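Local coordinates for protein xyloglucan-specific endo-beta-1,4-glucanase BoGH9A (Bacteroides ovatus, PDB 6DHT) that hydrolyses internal beta-1,4-glucosidic linkages in the backbone of xyloglucan, releasing xyloglucan oligosaccharides as a family 9 glycoside hydrolase, at residues E41-W46 / L75-V80; Y259-S264 / A313-N318. One frame throughout, in Å; residues are numbered along the deposited sequence.

Contact 1: residues E41-W46 / L75-V80; sequences EEFVIW and LDFSAV
Phe43 and Phe77 both set CG in the crowded rotamer, between backbone N and carbonyl carbon (chi1 75° and 45°); with both CB atoms already directed at the other segment, this turn lays each ring in the layer between the two sheets of the N-terminal Ig-like domain. This is the core of a beta sandwich: strand 42-47 belongs to one sheet and strand 72-76 to the other, no hydrogen bond joins the two segments, and apolar packing does the work. Leu75 reaches over a face of the Phe43 ring, its CB 3.8 Å from the ring centroid in a CH-pi contact, while the two side chains run antiparallel, side by side, and Leu75 CD2 comes within 3.7 Å of Phe43 CD1. The far rim of the same ring presses on the backbone, where Phe43 CZ lies 3.7 Å from Asp76 N. The Phe43 and Phe77 side chains lie roughly perpendicular, with Phe43 CE2 3.8 Å from Phe77 CD1 and Phe77 CB in the plane of the Phe43 ring, at its edge. Ile45 repeats the pattern: its CD1 stands over a face of the Phe77 ring, 4.2 Å from the centroid, and its CG1 leans on Phe77 CB. Val90 and Leu88 of the adjoining strand 84-90 and Phe97, whose ring meets that of Phe77, extend this buried layer. Leaving the sheet, the chain enters a type I turn from Phe77 to Val80, overlapped at its start by an Asx turn at Asp76. There Asp76 OD1 takes two donors: Ser78 N at 3.0 Å, nearly along the carboxylate C-O axis, and Ser78 OG at 2.6 Å, on the syn side but tilted 23° out of the carboxylate plane.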
loop_
_atom_site.group_PDB
_atom_site.type_symbol
_atom_site.label_atom_id
_atom_site.label_comp_id
_atom_site.label_asym_id
_atom_site.label_seq_id
_atom_site.Cartn_x
_atom_site.Cartn_y
_atom_site.Cartn_z
ATOM N N GLU A 41 -23.115 -1.558 -30.121
ATOM C CA GLU A 41 -24.548 -1.549 -29.866
ATOM C C GLU A 41 -25.012 -2.753 -29.065
ATOM O O GLU A 41 -26.094 -2.735 -28.475
ATOM C CB GLU A 41 -25.307 -1.475 -31.195
ATOM C CG GLU A 41 -25.056 -0.171 -31.939
ATOM C CD GLU A 41 -25.775 -0.091 -33.271
ATOM O OE1 GLU A 41 -26.500 -1.045 -33.629
ATOM O OE2 GLU A 41 -25.612 0.938 -33.962
ATOM N N GLU A 42 -24.185 -3.789 -29.030
ATOM C CA GLU A 42 -24.588 -5.067 -28.468
ATOM C C GLU A 42 -23.374 -5.892 -28.022
ATOM O O GLU A 42 -22.326 -5.830 -28.644
ATOM C CB GLU A 42 -25.349 -5.811 -29.555
ATOM C CG GLU A 42 -25.846 -7.169 -29.202
ATOM C CD GLU A 42 -26.616 -7.780 -30.359
ATOM O OE1 GLU A 42 -27.509 -7.091 -30.895
ATOM O OE2 GLU A 42 -26.316 -8.931 -30.741
ATOM N N PHE A 43 -23.521 -6.666 -26.946
ATOM C CA PHE A 43 -22.519 -7.670 -26.600
ATOM C C PHE A 43 -23.171 -8.953 -26.146
ATOM O O PHE A 43 -24.350 -8.965 -25.775
ATOM C CB PHE A 43 -21.542 -7.153 -25.522
ATOM C CG PHE A 43 -22.120 -7.103 -24.129
ATOM C CD1 PHE A 43 -22.865 -6.014 -23.707
ATOM C CD2 PHE A 43 -21.904 -8.147 -23.249
ATOM C CE1 PHE A 43 -23.396 -5.974 -22.422
ATOM C CE2 PHE A 43 -22.418 -8.108 -21.961
ATOM C CZ PHE A 43 -23.165 -7.025 -21.555
ATOM N N VAL A 44 -22.399 -10.037 -26.183
ATOM C CA VAL A 44 -22.887 -11.363 -25.816
ATOM C C VAL A 44 -21.854 -12.071 -24.937
ATOM O O VAL A 44 -20.653 -11.965 -25.167
ATOM C CB VAL A 44 -23.180 -12.227 -27.073
ATOM C CG1 VAL A 44 -23.736 -13.572 -26.688
ATOM C CG2 VAL A 44 -24.148 -11.503 -27.984
ATOM N N ILE A 45 -22.343 -12.779 -23.924
ATOM C CA ILE A 45 -21.498 -13.655 -23.134
ATOM C C ILE A 45 -21.808 -15.105 -23.498
ATOM O O ILE A 45 -22.978 -15.511 -23.506
ATOM C CB ILE A 45 -21.753 -13.454 -21.619
ATOM C CG1 ILE A 45 -21.619 -11.963 -21.238
ATOM C CG2 ILE A 45 -20.848 -14.360 -20.786
ATOM C CD1 ILE A 45 -20.273 -11.353 -21.482
ATOM N N TRP A 46 -20.755 -15.866 -23.799
ATOM C CA TRP A 46 -20.854 -17.300 -24.078
ATOM C C TRP A 46 -20.119 -18.143 -23.049
ATOM O O TRP A 46 -19.057 -17.753 -22.578
ATOM C CB TRP A 46 -20.210 -17.594 -25.436
ATOM C CG TRP A 46 -20.828 -16.869 -26.572
ATOM C CD1 TRP A 46 -20.424 -15.689 -27.110
ATOM C CD2 TRP A 46 -21.977 -17.282 -27.315
ATOM N NE1 TRP A 46 -21.253 -15.339 -28.153
ATOM C CE2 TRP A 46 -22.220 -16.298 -28.287
ATOM C CE3 TRP A 46 -22.836 -18.377 -27.232
ATOM C CZ2 TRP A 46 -23.281 -16.383 -29.188
ATOM C CZ3 TRP A 46 -23.887 -18.462 -28.130
ATOM C CH2 TRP A 46 -24.099 -17.469 -29.089
ATOM N N LEU A 75 -20.475 -2.319 -20.631
ATOM C CA LEU A 75 -21.059 -3.629 -20.824
ATOM C C LEU A 75 -21.304 -4.262 -19.460
ATOM O O LEU A 75 -20.345 -4.638 -18.789
ATOM C CB LEU A 75 -20.089 -4.498 -21.615
ATOM C CG LEU A 75 -19.415 -3.825 -22.809
ATOM C CD1 LEU A 75 -18.505 -4.816 -23.512
ATOM C CD2 LEU A 75 -20.446 -3.245 -23.826
ATOM N N ASP A 76 -22.563 -4.375 -19.055
ATOM C CA ASP A 76 -22.926 -4.871 -17.720
ATOM C C ASP A 76 -23.556 -6.262 -17.809
ATOM O O ASP A 76 -24.708 -6.405 -18.245
ATOM C CB ASP A 76 -23.897 -3.888 -17.058
ATOM C CG ASP A 76 -24.170 -4.221 -15.586
ATOM O OD1 ASP A 76 -23.902 -5.363 -15.135
ATOM O OD2 ASP A 76 -24.717 -3.344 -14.889
ATOM N N PHE A 77 -22.801 -7.275 -17.389
ATOM C CA PHE A 77 -23.247 -8.664 -17.371
ATOM C C PHE A 77 -23.244 -9.223 -15.935
ATOM O O PHE A 77 -23.033 -10.422 -15.694
ATOM C CB PHE A 77 -22.382 -9.514 -18.306
ATOM C CG PHE A 77 -20.912 -9.263 -18.181
ATOM C CD1 PHE A 77 -20.326 -8.193 -18.814
ATOM C CD2 PHE A 77 -20.102 -10.121 -17.444
ATOM C CE1 PHE A 77 -18.948 -7.946 -18.691
ATOM C CE2 PHE A 77 -18.724 -9.885 -17.328
ATOM C CZ PHE A 77 -18.152 -8.794 -17.955
ATOM N N SER A 78 -23.527 -8.333 -14.986
ATOM C CA SER A 78 -23.573 -8.682 -13.561
ATOM C C SER A 78 -24.485 -9.867 -13.245
ATOM O O SER A 78 -24.243 -10.622 -12.307
ATOM C CB SER A 78 -24.020 -7.459 -12.740
ATOM O OG SER A 78 -23.136 -6.372 -12.877
ATOM N N ALA A 79 -25.535 -10.050 -14.051
ATOM C CA ALA A 79 -26.502 -11.114 -13.808
ATOM C C ALA A 79 -25.922 -12.500 -14.033
ATOM O O ALA A 79 -26.480 -13.487 -13.585
ATOM C CB ALA A 79 -27.725 -10.907 -14.687
ATOM N N VAL A 80 -24.779 -12.591 -14.706
ATOM C CA VAL A 80 -24.142 -13.894 -14.856
ATOM C C VAL A 80 -23.438 -14.199 -13.542
ATOM O O VAL A 80 -22.504 -13.482 -13.163
ATOM C CB VAL A 80 -23.135 -13.926 -16.009
ATOM C CG1 VAL A 80 -22.521 -15.299 -16.123
ATOM C CG2 VAL A 80 -23.797 -13.529 -17.343
#

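Contact 2: residues Y259-S264 / A313-N318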
loop_
_atom_site.group_PDB
_atom_site.type_symbol
_atom_site.label_atom_id
_atom_site.label_comp_id
_atom_site.label_asym_id
_atom_site.label_seq_id
_atom_site.Cartn_x
_atom_site.Cartn_y
_atom_site.Cartn_z
ATOM N N TYR A 259 24.715 5.249 5.840
ATOM C CA TYR A 259 24.608 6.171 6.971
ATOM C C TYR A 259 23.217 6.157 7.580
ATOM O O TYR A 259 22.252 5.899 6.870
ATOM C CB TYR A 259 24.858 7.615 6.534
ATOM C CG TYR A 259 26.244 7.907 6.004
ATOM C CD1 TYR A 259 26.547 7.704 4.675
ATOM C CD2 TYR A 259 27.226 8.419 6.835
ATOM C CE1 TYR A 259 27.807 7.976 4.177
ATOM C CE2 TYR A 259 28.497 8.703 6.345
ATOM C CZ TYR A 259 28.775 8.472 5.017
ATOM O OH TYR A 259 30.028 8.744 4.506
ATOM N N VAL A 260 23.120 6.441 8.872
ATOM C CA VAL A 260 21.859 6.901 9.463
ATOM C C VAL A 260 21.962 8.409 9.630
ATOM O O VAL A 260 23.024 8.944 9.988
ATOM C CB VAL A 260 21.471 6.196 10.797
ATOM C CG1 VAL A 260 21.261 4.692 10.583
ATOM C CG2 VAL A 260 22.501 6.446 11.878
ATOM N N VAL A 261 20.884 9.101 9.309
ATOM C CA VAL A 261 20.863 10.549 9.329
ATOM C C VAL A 261 19.930 11.120 10.404
ATOM O O VAL A 261 19.319 10.374 11.194
ATOM C CB VAL A 261 20.505 11.083 7.952
ATOM C CG1 VAL A 261 21.515 10.583 6.925
ATOM C CG2 VAL A 261 19.098 10.635 7.556
ATOM N N GLN A 262 19.863 12.453 10.406
ATOM C CA GLN A 262 19.128 13.275 11.365
ATOM C C GLN A 262 17.837 12.657 11.900
ATOM O O GLN A 262 16.984 12.221 11.129
ATOM C CB GLN A 262 18.777 14.606 10.699
ATOM C CG GLN A 262 18.133 15.644 11.612
ATOM C CD GLN A 262 17.153 16.559 10.877
ATOM O OE1 GLN A 262 17.533 17.312 9.978
ATOM N NE2 GLN A 262 15.869 16.482 11.251
ATOM N N LYS A 263 17.695 12.659 13.216
ATOM C CA LYS A 263 16.430 12.310 13.860
ATOM C C LYS A 263 15.333 13.282 13.439
ATOM O O LYS A 263 15.575 14.477 13.310
ATOM C CB LYS A 263 16.607 12.356 15.379
ATOM C CG LYS A 263 17.551 11.318 15.936
ATOM C CD LYS A 263 17.912 11.664 17.383
ATOM C CE LYS A 263 18.815 10.625 18.002
ATOM N NZ LYS A 263 19.635 11.209 19.116
ATOM N N SER A 264 14.113 12.783 13.217
ATOM C CA SER A 264 13.000 13.662 12.845
ATOM C C SER A 264 11.779 13.358 13.706
ATOM O O SER A 264 11.640 12.258 14.229
ATOM C CB SER A 264 12.643 13.507 11.376
ATOM O OG SER A 264 12.085 12.223 11.139
ATOM N N ALA A 313 10.938 19.341 14.791
ATOM C CA ALA A 313 12.149 18.765 14.217
ATOM C C ALA A 313 11.876 18.026 12.906
ATOM O O ALA A 313 12.048 16.803 12.819
ATOM C CB ALA A 313 12.776 17.825 15.216
ATOM N N TYR A 314 11.485 18.783 11.893
ATOM C CA TYR A 314 11.216 18.240 10.566
ATOM C C TYR A 314 12.492 17.826 9.852
ATOM O O TYR A 314 13.589 18.312 10.171
ATOM C CB TYR A 314 10.482 19.275 9.728
ATOM C CG TYR A 314 9.319 19.901 10.455
ATOM C CD1 TYR A 314 8.408 19.117 11.154
ATOM C CD2 TYR A 314 9.144 21.277 10.462
ATOM C CE1 TYR A 314 7.347 19.691 11.825
ATOM C CE2 TYR A 314 8.089 21.858 11.127
ATOM C CZ TYR A 314 7.192 21.065 11.806
ATOM O OH TYR A 314 6.143 21.655 12.469
ATOM N N TYR A 315 12.344 16.939 8.872
ATOM C CA TYR A 315 13.464 16.514 8.061
ATOM C C TYR A 315 13.476 17.354 6.815
ATOM O O TYR A 315 12.653 17.167 5.920
ATOM C CB TYR A 315 13.378 15.037 7.655
ATOM C CG TYR A 315 14.628 14.594 6.916
ATOM C CD1 TYR A 315 15.777 14.282 7.621
ATOM C CD2 TYR A 315 14.656 14.492 5.535
ATOM C CE1 TYR A 315 16.932 13.886 6.970
ATOM C CE2 TYR A 315 15.806 14.101 4.873
ATOM C CZ TYR A 315 16.943 13.804 5.600
ATOM O OH TYR A 315 18.101 13.413 4.970
ATOM N N ASN A 316 14.408 18.302 6.768
ATOM C CA ASN A 316 14.639 19.102 5.572
ATOM C C ASN A 316 16.019 18.781 5.025
ATOM O O ASN A 316 17.034 19.104 5.652
ATOM C CB ASN A 316 14.534 20.597 5.885
ATOM C CG ASN A 316 14.512 21.445 4.638
ATOM O OD1 ASN A 316 15.378 21.320 3.782
ATOM N ND2 ASN A 316 13.493 22.286 4.509
ATOM N N GLN A 317 16.057 18.146 3.860
ATOM C CA GLN A 317 17.314 17.616 3.348
ATOM C C GLN A 317 18.207 18.736 2.830
ATOM O O GLN A 317 19.421 18.704 3.017
ATOM C CB GLN A 317 17.068 16.604 2.233
ATOM C CG GLN A 317 18.285 15.756 1.939
ATOM C CD GLN A 317 17.906 14.377 1.446
ATOM O OE1 GLN A 317 17.864 13.423 2.221
ATOM N NE2 GLN A 317 17.647 14.266 0.164
ATOM N N ASN A 318 17.602 19.700 2.157
ATOM C CA ASN A 318 18.346 20.863 1.678
ATOM C C ASN A 318 19.066 21.586 2.819
ATOM O O ASN A 318 20.249 21.920 2.700
ATOM C CB ASN A 318 17.421 21.814 0.921
ATOM C CG ASN A 318 17.242 21.418 -0.544
ATOM O OD1 ASN A 318 17.746 20.380 -0.986
ATOM N ND2 ASN A 318 16.523 22.246 -1.303
HETATM O O HOH W 1 16.577 19.425 8.279
#
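Tyr315, Gln262 and Ser264 have the largest areas buried here, and each meets the opposite segment in a different way. Gln262 supplies the polar link. Its CG is anti to the backbone N (chi1 -174°) and the chain then bends at chi2, which brings the amide across to the loop leading into helix 317-321. NE2 donates to Tyr314 O at 3.1 Å in a nearly straight bond (170°), and also to Lys263 O, at 2.9 Å. Both acceptors lie close to the amide plane of Gln262, although the nitrogen sits above the plane of each carbonyl. OE1 accepts from a water, 2.9 Å away, that in turn accepts from Asn316 N.

Tyr315 provides the apolar side. Its ring, stacked on His238, is crossed by Val261, whose CG2 lies 4.0 Å from Tyr315 CE1, and its hydroxyl donates to Gln317 OE1 on an in-plane lone pair. Ser264 closes the contact at its other end: its CA approaches Ala313 O at 3.3 Å in a CA-H...O contact, and its CB packs against Tyr315 CB. The hydroxyl of Ser264 is engaged with His238 and caps helix 265-281, as Asn316 caps helix 317-321.

This is loop packing within the family 9 catalytic domain, about 12 Å from the predicted nucleophile Asp171, measured between the side chains of Tyr315 and Asp171. Both N-H bonds of NE2 and the OE1 of Gln262 are engaged, which should hold the amide in one orientation, and one side chain joins the two loops that carry the N-cap residues Ser264 and Asn316.

In the fold
From the N terminus, the chain first builds the Ig-like domain, where contact 1 closes a loop of 28 residues, rich in strand and without helix, and joins the two sheets of the sandwich. It then enters the family 9 domain and, much later, contact 2 closes a mostly helical excursion of 48 residues, joining the link between strand 259-260 and helix 265-281 to the approach to helix 317-321. The contacts follow in series, neither nested nor crossed. They lie on opposite sides of the chain's centre. The centres of contact 1 and contact 2 are about 55 Å apart. Both show closure within a domain: each ties parts of one domain, and neither spans the two.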